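Local coordinates for GTP-binding protein (Pyrococcus horikoshii, PDB 1WXQ) that probably binds GTP and may hydrolyse nucleoside triphosphates, as a P-loop protein of the OBG type with a C-terminal TGS domain, although its cellular role is unknown, at residues P59-Y64 against L339-L344; I45-C50 against N66-I71. All coordinates share one frame; numbering follows the deposited sequence.

Contact 1 (P59-Y64 against L339-L344); sequences PQNYEY and LPHVFL
L339 meets Y62 through its main chain: the Y62 hydroxyl gives a hydrogen bond of 2.7 Å from OH to the carbonyl O of L339, arriving nearly along the C=O axis at 162°. A tyrosine suits the place because its ring is long enough to carry a donor to a backbone oxygen. The L339 side chain turns to other neighbours, packing on Y323 and V325 of strand 319-325.

P340 cannot donate from its nitrogen, but its carbonyl is well used. Its O accepts the backbone N of Q60 at 3.0 Å, with the donor in the carbonyl plane, and also lies at the edge of the Y62 ring. The Q60 side chain, extended beyond CG, runs beside the proline ring and points the same way. Meanwhile P59 CB lies over one face of the Y62 ring, toward its rim.

At H341 the imidazole has the Q60 amide for a neighbour, Q60 NE2 lying 3.6 Å from H341 NE2, with the two planes 55° apart. N61 places its amide against the backbone leading into V342, its CG 3.5 Å from H341 CA. With CG between the backbone N and the carbonyl carbon (chi1 52°), the short N61 side chain reaches across to the other segment.

V342 closes the apolar side. Its CG1 touches Y62 CB at 3.6 Å, while its side chain also packs on Y323 and I71. F343 then enters the sheet, its backbone bonded to V322.

Two carbonyls of the TGS segment are thus bound by donors from the GTPase segment, and the buried phenol hydroxyl has a backbone acceptor. Polar grips at L339 and P340, with an apolar patch at V342, join the two domains.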
ATOM      1  N   PRO A  59       5.081 -23.807   0.068  1.00 48.66           N
ATOM      2  CA  PRO A  59       5.013 -22.478  -0.547  1.00 46.60           C
ATOM      3  C   PRO A  59       5.898 -22.267  -1.766  1.00 44.36           C
ATOM      4  O   PRO A  59       7.006 -22.792  -1.838  1.00 44.34           O
ATOM      5  CB  PRO A  59       5.394 -21.556   0.605  1.00 46.22           C
ATOM      6  CG  PRO A  59       6.397 -22.375   1.339  1.00 48.11           C
ATOM      7  CD  PRO A  59       5.710 -23.722   1.397  1.00 48.41           C
ATOM      8  N   GLN A  60       5.399 -21.477  -2.713  1.00 42.40           N
ATOM      9  CA  GLN A  60       6.134 -21.182  -3.932  1.00 41.78           C
ATOM     10  C   GLN A  60       6.234 -19.681  -4.187  1.00 41.67           C
ATOM     11  O   GLN A  60       7.326 -19.166  -4.451  1.00 41.32           O
ATOM     12  CB  GLN A  60       5.478 -21.882  -5.125  1.00 40.59           C
ATOM     13  CG  GLN A  60       5.220 -23.365  -4.888  1.00 41.26           C
ATOM     14  CD  GLN A  60       5.060 -24.153  -6.179  1.00 44.62           C
ATOM     15  OE1 GLN A  60       4.798 -25.363  -6.152  1.00 43.61           O
ATOM     16  NE2 GLN A  60       5.223 -23.476  -7.317  1.00 43.44           N
ATOM     17  N   ASN A  61       5.111 -18.968  -4.104  1.00 40.75           N
ATOM     18  CA  ASN A  61       5.252 -17.540  -4.358  1.00 41.85           C
ATOM     19  C   ASN A  61       5.524 -16.772  -3.063  1.00 42.96           C
ATOM     20  O   ASN A  61       5.873 -15.599  -3.058  1.00 43.77           O
ATOM     21  CB  ASN A  61       3.987 -17.054  -5.069  1.00 41.22           C
ATOM     22  CG  ASN A  61       2.769 -17.482  -4.291  1.00 41.07           C
ATOM     23  OD1 ASN A  61       2.860 -18.010  -3.185  1.00 45.45           O
ATOM     24  ND2 ASN A  61       1.594 -17.258  -4.903  1.00 34.01           N
ATOM     25  N   TYR A  62       5.318 -17.470  -1.930  1.00 43.47           N
ATOM     26  CA  TYR A  62       5.543 -16.829  -0.640  1.00 43.98           C
ATOM     27  C   TYR A  62       6.473 -17.626   0.277  1.00 43.96           C
ATOM     28  O   TYR A  62       7.417 -18.275  -0.152  1.00 43.80           O
ATOM     29  CB  TYR A  62       4.170 -16.671   0.012  1.00 43.23           C
ATOM     30  CG  TYR A  62       3.620 -18.008   0.364  1.00 44.23           C
ATOM     31  CD1 TYR A  62       3.258 -18.896  -0.645  1.00 48.41           C
ATOM     32  CD2 TYR A  62       3.420 -18.361   1.698  1.00 45.52           C
ATOM     33  CE1 TYR A  62       2.707 -20.128  -0.325  1.00 49.13           C
ATOM     34  CE2 TYR A  62       2.858 -19.588   2.019  1.00 47.94           C
ATOM     35  CZ  TYR A  62       2.497 -20.466   1.013  1.00 50.16           C
ATOM     36  OH  TYR A  62       1.951 -21.695   1.325  1.00 49.91           O
ATOM     37  N   GLU A  63       6.199 -17.523   1.591  1.00 44.25           N
ATOM     38  CA  GLU A  63       7.035 -18.224   2.559  1.00 45.08           C
ATOM     39  C   GLU A  63       6.302 -18.435   3.887  1.00 45.71           C
ATOM     40  O   GLU A  63       5.670 -17.535   4.425  1.00 46.88           O
ATOM     41  CB  GLU A  63       8.301 -17.394   2.787  1.00 45.16           C
ATOM     42  CG  GLU A  63       9.063 -17.816   4.044  1.00 44.39           C
ATOM     43  CD  GLU A  63      10.180 -16.831   4.309  1.00 45.38           C
ATOM     44  OE1 GLU A  63      10.614 -16.172   3.376  1.00 41.56           O
ATOM     45  OE2 GLU A  63      10.614 -16.736   5.456  1.00 52.29           O
ATOM     46  N   TYR A  64       6.477 -19.664   4.371  1.00 45.88           N
ATOM     47  CA  TYR A  64       5.898 -20.064   5.652  1.00 45.84           C
ATOM     48  C   TYR A  64       6.862 -19.673   6.758  1.00 47.48           C
ATOM     49  O   TYR A  64       8.072 -19.599   6.532  1.00 48.33           O
ATOM     50  CB  TYR A  64       5.667 -21.575   5.713  1.00 46.51           C
ATOM     51  CG  TYR A  64       4.731 -21.995   6.829  1.00 42.13           C
ATOM     52  CD1 TYR A  64       4.894 -23.214   7.486  1.00 36.17           C
ATOM     53  CD2 TYR A  64       3.663 -21.181   7.212  1.00 37.64           C
ATOM     54  CE1 TYR A  64       4.015 -23.609   8.498  1.00 34.81           C
ATOM     55  CE2 TYR A  64       2.781 -21.566   8.217  1.00 37.11           C
ATOM     56  CZ  TYR A  64       2.963 -22.779   8.858  1.00 35.43           C
ATOM     57  OH  TYR A  64       2.099 -23.160   9.859  1.00 34.49           O
ATOM     58  N   LEU A 339      -1.301 -25.883  -0.715  1.00 40.84           N
ATOM     59  CA  LEU A 339      -1.362 -24.423  -0.566  1.00 38.47           C
ATOM     60  C   LEU A 339      -0.155 -23.728  -1.186  1.00 37.43           C
ATOM     61  O   LEU A 339       0.472 -22.887  -0.550  1.00 36.59           O
ATOM     62  CB  LEU A 339      -1.470 -24.029   0.907  1.00 37.18           C
ATOM     63  CG  LEU A 339      -2.776 -24.389   1.620  1.00 38.50           C
ATOM     64  CD1 LEU A 339      -2.683 -24.008   3.087  1.00 37.28           C
ATOM     65  CD2 LEU A 339      -3.937 -23.671   0.964  1.00 35.53           C
ATOM     66  N   PRO A 340       0.168 -24.060  -2.453  1.00 36.63           N
ATOM     67  CA  PRO A 340       1.293 -23.514  -3.225  1.00 36.05           C
ATOM     68  C   PRO A 340       1.381 -21.995  -3.386  1.00 34.78           C
ATOM     69  O   PRO A 340       2.453 -21.416  -3.193  1.00 35.32           O
ATOM     70  CB  PRO A 340       1.160 -24.214  -4.580  1.00 35.09           C
ATOM     71  CG  PRO A 340       0.518 -25.516  -4.215  1.00 37.15           C
ATOM     72  CD  PRO A 340      -0.552 -25.065  -3.256  1.00 34.62           C
ATOM     73  N   HIS A 341       0.277 -21.350  -3.751  1.00 32.40           N
ATOM     74  CA  HIS A 341       0.318 -19.901  -3.942  1.00 29.78           C
ATOM     75  C   HIS A 341      -0.689 -19.090  -3.144  1.00 25.56           C
ATOM     76  O   HIS A 341      -1.731 -19.591  -2.720  1.00 22.21           O
ATOM     77  CB  HIS A 341       0.152 -19.549  -5.418  1.00 28.87           C
ATOM     78  CG  HIS A 341       1.073 -20.297  -6.320  1.00 32.72           C
ATOM     79  ND1 HIS A 341       0.827 -21.593  -6.720  1.00 32.88           N
ATOM     80  CD2 HIS A 341       2.244 -19.937  -6.896  1.00 36.67           C
ATOM     81  CE1 HIS A 341       1.808 -21.998  -7.507  1.00 32.55           C
ATOM     82  NE2 HIS A 341       2.681 -21.014  -7.630  1.00 35.05           N
ATOM     83  N   VAL A 342      -0.349 -17.819  -2.961  1.00 25.02           N
ATOM     84  CA  VAL A 342      -1.191 -16.881  -2.238  1.00 24.84           C
ATOM     85  C   VAL A 342      -1.303 -15.614  -3.058  1.00 24.95           C
ATOM     86  O   VAL A 342      -0.313 -15.133  -3.609  1.00 26.56           O
ATOM     87  CB  VAL A 342      -0.583 -16.496  -0.871  1.00 23.62           C
ATOM     88  CG1 VAL A 342       0.821 -15.936  -1.067  1.00 22.32           C
ATOM     89  CG2 VAL A 342      -1.461 -15.463  -0.187  1.00 21.64           C
ATOM     90  N   PHE A 343      -2.504 -15.061  -3.127  1.00 26.03           N
ATOM     91  CA  PHE A 343      -2.694 -13.826  -3.869  1.00 27.03           C
ATOM     92  C   PHE A 343      -3.358 -12.734  -3.039  1.00 28.26           C
ATOM     93  O   PHE A 343      -4.269 -12.985  -2.243  1.00 29.66           O
ATOM     94  CB  PHE A 343      -3.497 -14.099  -5.145  1.00 26.71           C
ATOM     95  CG  PHE A 343      -2.733 -14.894  -6.172  1.00 23.13           C
ATOM     96  CD1 PHE A 343      -1.742 -14.294  -6.939  1.00 24.12           C
ATOM     97  CD2 PHE A 343      -2.968 -16.257  -6.335  1.00 23.15           C
ATOM     98  CE1 PHE A 343      -0.989 -15.042  -7.858  1.00 25.62           C
ATOM     99  CE2 PHE A 343      -2.220 -17.015  -7.249  1.00 24.90           C
ATOM    100  CZ  PHE A 343      -1.232 -16.406  -8.009  1.00 24.28           C
ATOM    101  N   LEU A 344      -2.852 -11.520  -3.202  1.00 26.76           N
ATOM    102  CA  LEU A 344      -3.397 -10.362  -2.525  1.00 26.86           C
ATOM    103  C   LEU A 344      -4.557  -9.910  -3.421  1.00 29.51           C
ATOM    104  O   LEU A 344      -4.342  -9.416  -4.530  1.00 30.04           O
ATOM    105  CB  LEU A 344      -2.328  -9.265  -2.436  1.00 26.92           C
ATOM    106  CG  LEU A 344      -1.153  -9.309  -1.439  1.00 26.62           C
ATOM    107  CD1 LEU A 344      -0.375  -7.990  -1.376  1.00 25.25           C
ATOM    108  CD2 LEU A 344      -1.717  -9.670  -0.070  1.00 26.54           C
TER

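Contact 2 (I45-C50 against N66-I71); sequences ITDHPC and NGLALI
Strands 45-47 and 68-71 run antiparallel, their axes 4.5 Å apart at closest approach and 146° between directions; H48 and G67 continue the contact in loop. T46 and A69 form the hydrogen-bonded pair: T46 N reaches A69 O at 3.2 Å, and A69 N returns to T46 O at 2.7 Å. I45 with L70 and D47 with L68 are the flanking non-hydrogen-bonded pairs. Past the strand end, H48 N still bonds G67 O at 3.2 Å, but from above the carbonyl plane, as the regular ladder gives way to loop. G67 has positive phi (68°), a conformation easily adopted without a side chain.

On one face of the sheet I45 and L70 lie side by side, I45 CG1 meeting L70 CG at 3.5 Å. The other branch, I45 CG2, stands anti to the backbone N and meets L68 CD1 at 3.8 Å, where the two side chains cross at about a right angle; a branched isoleucine can serve both leucines. L68 CD2 lies by T46 O and by OD1 of D47, whose carboxylate has a long, weak ion pair with K51.

T46 and A69 share the opposite face. A69 is small enough for H48 to lie close, their CB atoms 3.6 Å apart. A69 and the H48 ring both meet Y323 of strand 319-325, while T46 packs on P321 and F314.

This is the antiparallel strand pair that Ras-like G domains place at one edge of their otherwise parallel sheet. Backbone bonds fix its register, I45 packs against L68 and L70, and on the other face the small T46 and A69 side chains lie against P321, Y323 and F314.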
ATOM      1  N   ILE A  45       3.230  -9.741   6.577  1.00 35.87           N
ATOM      2  CA  ILE A  45       3.049 -10.820   7.541  1.00 34.73           C
ATOM      3  C   ILE A  45       1.697 -10.737   8.257  1.00 35.55           C
ATOM      4  O   ILE A  45       1.375  -9.766   8.928  1.00 36.80           O
ATOM      5  CB  ILE A  45       4.188 -10.728   8.556  1.00 32.19           C
ATOM      6  CG1 ILE A  45       5.529 -10.632   7.822  1.00 28.46           C
ATOM      7  CG2 ILE A  45       4.217 -11.996   9.428  1.00 31.71           C
ATOM      8  CD1 ILE A  45       6.697 -10.353   8.770  1.00 25.38           C
ATOM      9  N   THR A  46       0.980 -11.839   8.116  1.00 37.36           N
ATOM     10  CA  THR A  46      -0.294 -12.028   8.789  1.00 39.09           C
ATOM     11  C   THR A  46      -0.428 -13.532   9.043  1.00 39.78           C
ATOM     12  O   THR A  46       0.446 -14.301   8.660  1.00 38.82           O
ATOM     13  CB  THR A  46      -1.454 -11.500   7.920  1.00 39.59           C
ATOM     14  OG1 THR A  46      -2.687 -11.569   8.653  1.00 44.99           O
ATOM     15  CG2 THR A  46      -1.563 -12.307   6.631  1.00 40.15           C
ATOM     16  N   ASP A  47      -1.496 -13.954   9.701  1.00 41.40           N
ATOM     17  CA  ASP A  47      -1.658 -15.370   9.994  1.00 43.59           C
ATOM     18  C   ASP A  47      -1.796 -16.244   8.755  1.00 44.22           C
ATOM     19  O   ASP A  47      -2.730 -16.079   7.978  1.00 44.63           O
ATOM     20  CB  ASP A  47      -2.877 -15.605  10.897  1.00 44.27           C
ATOM     21  CG  ASP A  47      -2.632 -15.192  12.337  1.00 45.16           C
ATOM     22  OD1 ASP A  47      -1.491 -15.368  12.824  1.00 44.11           O
ATOM     23  OD2 ASP A  47      -3.592 -14.707  12.983  1.00 45.20           O
ATOM     24  N   HIS A  48      -0.862 -17.174   8.574  1.00 45.68           N
ATOM     25  CA  HIS A  48      -0.929 -18.093   7.443  1.00 47.55           C
ATOM     26  C   HIS A  48      -2.071 -19.059   7.747  1.00 48.34           C
ATOM     27  O   HIS A  48      -2.197 -19.549   8.868  1.00 48.33           O
ATOM     28  CB  HIS A  48       0.377 -18.881   7.287  1.00 47.62           C
ATOM     29  CG  HIS A  48       0.347 -19.875   6.166  1.00 49.95           C
ATOM     30  ND1 HIS A  48      -0.581 -20.894   6.098  1.00 51.26           N
ATOM     31  CD2 HIS A  48       1.106 -19.983   5.049  1.00 50.09           C
ATOM     32  CE1 HIS A  48      -0.393 -21.584   4.987  1.00 48.66           C
ATOM     33  NE2 HIS A  48       0.624 -21.053   4.332  1.00 48.61           N
ATOM     34  N   PRO A  49      -2.917 -19.349   6.751  1.00 49.58           N
ATOM     35  CA  PRO A  49      -4.072 -20.238   6.893  1.00 51.23           C
ATOM     36  C   PRO A  49      -3.790 -21.456   7.783  1.00 53.20           C
ATOM     37  O   PRO A  49      -4.688 -22.072   8.344  1.00 50.95           O
ATOM     38  CB  PRO A  49      -4.504 -20.691   5.498  1.00 51.24           C
ATOM     39  CG  PRO A  49      -3.502 -20.150   4.485  1.00 51.22           C
ATOM     40  CD  PRO A  49      -2.743 -19.032   5.341  1.00 48.90           C
ATOM     41  N   CYS A  50      -2.499 -21.833   7.870  1.00 55.71           N
ATOM     42  CA  CYS A  50      -2.173 -23.042   8.615  1.00 59.01           C
ATOM     43  C   CYS A  50      -2.133 -22.805  10.114  1.00 60.96           C
ATOM     44  O   CYS A  50      -1.107 -22.948  10.771  1.00 60.77           O
ATOM     45  CB  CYS A  50      -0.833 -23.583   8.109  1.00 58.95           C
ATOM     46  SG  CYS A  50      -1.000 -24.414   6.517  1.00 61.03           S
ATOM     47  N   ASN A  66       6.569 -19.907  11.264  1.00 48.52           N
ATOM     48  CA  ASN A  66       5.872 -19.975  12.543  1.00 48.35           C
ATOM     49  C   ASN A  66       4.381 -19.658  12.500  1.00 48.50           C
ATOM     50  O   ASN A  66       3.892 -18.798  13.240  1.00 48.69           O
ATOM     51  CB  ASN A  66       6.561 -19.051  13.552  1.00 49.73           C
ATOM     52  CG  ASN A  66       7.587 -19.775  14.401  1.00 52.94           C
ATOM     53  OD1 ASN A  66       7.784 -20.987  14.261  1.00 60.02           O
ATOM     54  ND2 ASN A  66       8.256 -19.032  15.284  1.00 51.28           N
ATOM     55  N   GLY A  67       3.654 -20.357  11.641  1.00 47.98           N
ATOM     56  CA  GLY A  67       2.222 -20.129  11.551  1.00 45.21           C
ATOM     57  C   GLY A  67       1.851 -18.775  10.982  1.00 43.58           C
ATOM     58  O   GLY A  67       0.714 -18.325  11.131  1.00 43.52           O
ATOM     59  N   LEU A  68       2.806 -18.122  10.329  1.00 42.04           N
ATOM     60  CA  LEU A  68       2.559 -16.817   9.736  1.00 41.25           C
ATOM     61  C   LEU A  68       2.911 -16.810   8.256  1.00 40.63           C
ATOM     62  O   LEU A  68       3.884 -17.443   7.832  1.00 40.70           O
ATOM     63  CB  LEU A  68       3.370 -15.731  10.454  1.00 42.35           C
ATOM     64  CG  LEU A  68       2.933 -15.294  11.860  1.00 41.23           C
ATOM     65  CD1 LEU A  68       3.945 -14.304  12.415  1.00 38.84           C
ATOM     66  CD2 LEU A  68       1.540 -14.669  11.811  1.00 39.45           C
ATOM     67  N   ALA A  69       2.114 -16.086   7.477  1.00 39.03           N
ATOM     68  CA  ALA A  69       2.341 -15.977   6.044  1.00 37.62           C
ATOM     69  C   ALA A  69       3.141 -14.717   5.707  1.00 36.86           C
ATOM     70  O   ALA A  69       2.748 -13.601   6.065  1.00 36.14           O
ATOM     71  CB  ALA A  69       1.007 -15.954   5.313  1.00 37.86           C
ATOM     72  N   LEU A  70       4.276 -14.897   5.040  1.00 36.27           N
ATOM     73  CA  LEU A  70       5.088 -13.762   4.628  1.00 35.77           C
ATOM     74  C   LEU A  70       4.982 -13.624   3.102  1.00 35.84           C
ATOM     75  O   LEU A  70       5.732 -14.241   2.348  1.00 36.84           O
ATOM     76  CB  LEU A  70       6.545 -13.951   5.064  1.00 35.56           C
ATOM     77  CG  LEU A  70       6.855 -13.663   6.537  1.00 35.97           C
ATOM     78  CD1 LEU A  70       6.231 -14.723   7.437  1.00 39.26           C
ATOM     79  CD2 LEU A  70       8.359 -13.630   6.733  1.00 36.29           C
ATOM     80  N   ILE A  71       4.021 -12.814   2.668  1.00 35.58           N
ATOM     81  CA  ILE A  71       3.743 -12.571   1.258  1.00 33.38           C
ATOM     82  C   ILE A  71       4.587 -11.403   0.758  1.00 31.69           C
ATOM     83  O   ILE A  71       4.508 -10.311   1.301  1.00 29.83           O
ATOM     84  CB  ILE A  71       2.256 -12.218   1.088  1.00 33.47           C
ATOM     85  CG1 ILE A  71       1.419 -13.064   2.055  1.00 32.55           C
ATOM     86  CG2 ILE A  71       1.820 -12.444  -0.349  1.00 37.40           C
ATOM     87  CD1 ILE A  71      -0.034 -12.639   2.171  1.00 31.08           C
TER

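Along the chain the segments alternate, so contact 1 uses the excursion that joins the two strands of contact 2 to reach the TGS domain. The contact centres lie 10 Å apart. A probable hydrogen bond of 3.0 Å from L70 N to E63 O couples them, extending the sheet of contact 2 toward 59-64. Aromatic packing adds to this: Y64 CD2 approaches H48 CD2 at 3.6 Å, the rings edge-to-face. Y323 spans both, touching L339 and V342 of contact 1 and H48 and A69 of contact 2. Contact 1 crosses from the GTPase part to the TGS part; contact 2 lies within the GTPase part beside it, with N387 and F386 meeting D47 and T46. Neither includes the putative P-loop at G7, G12, K13 and S14.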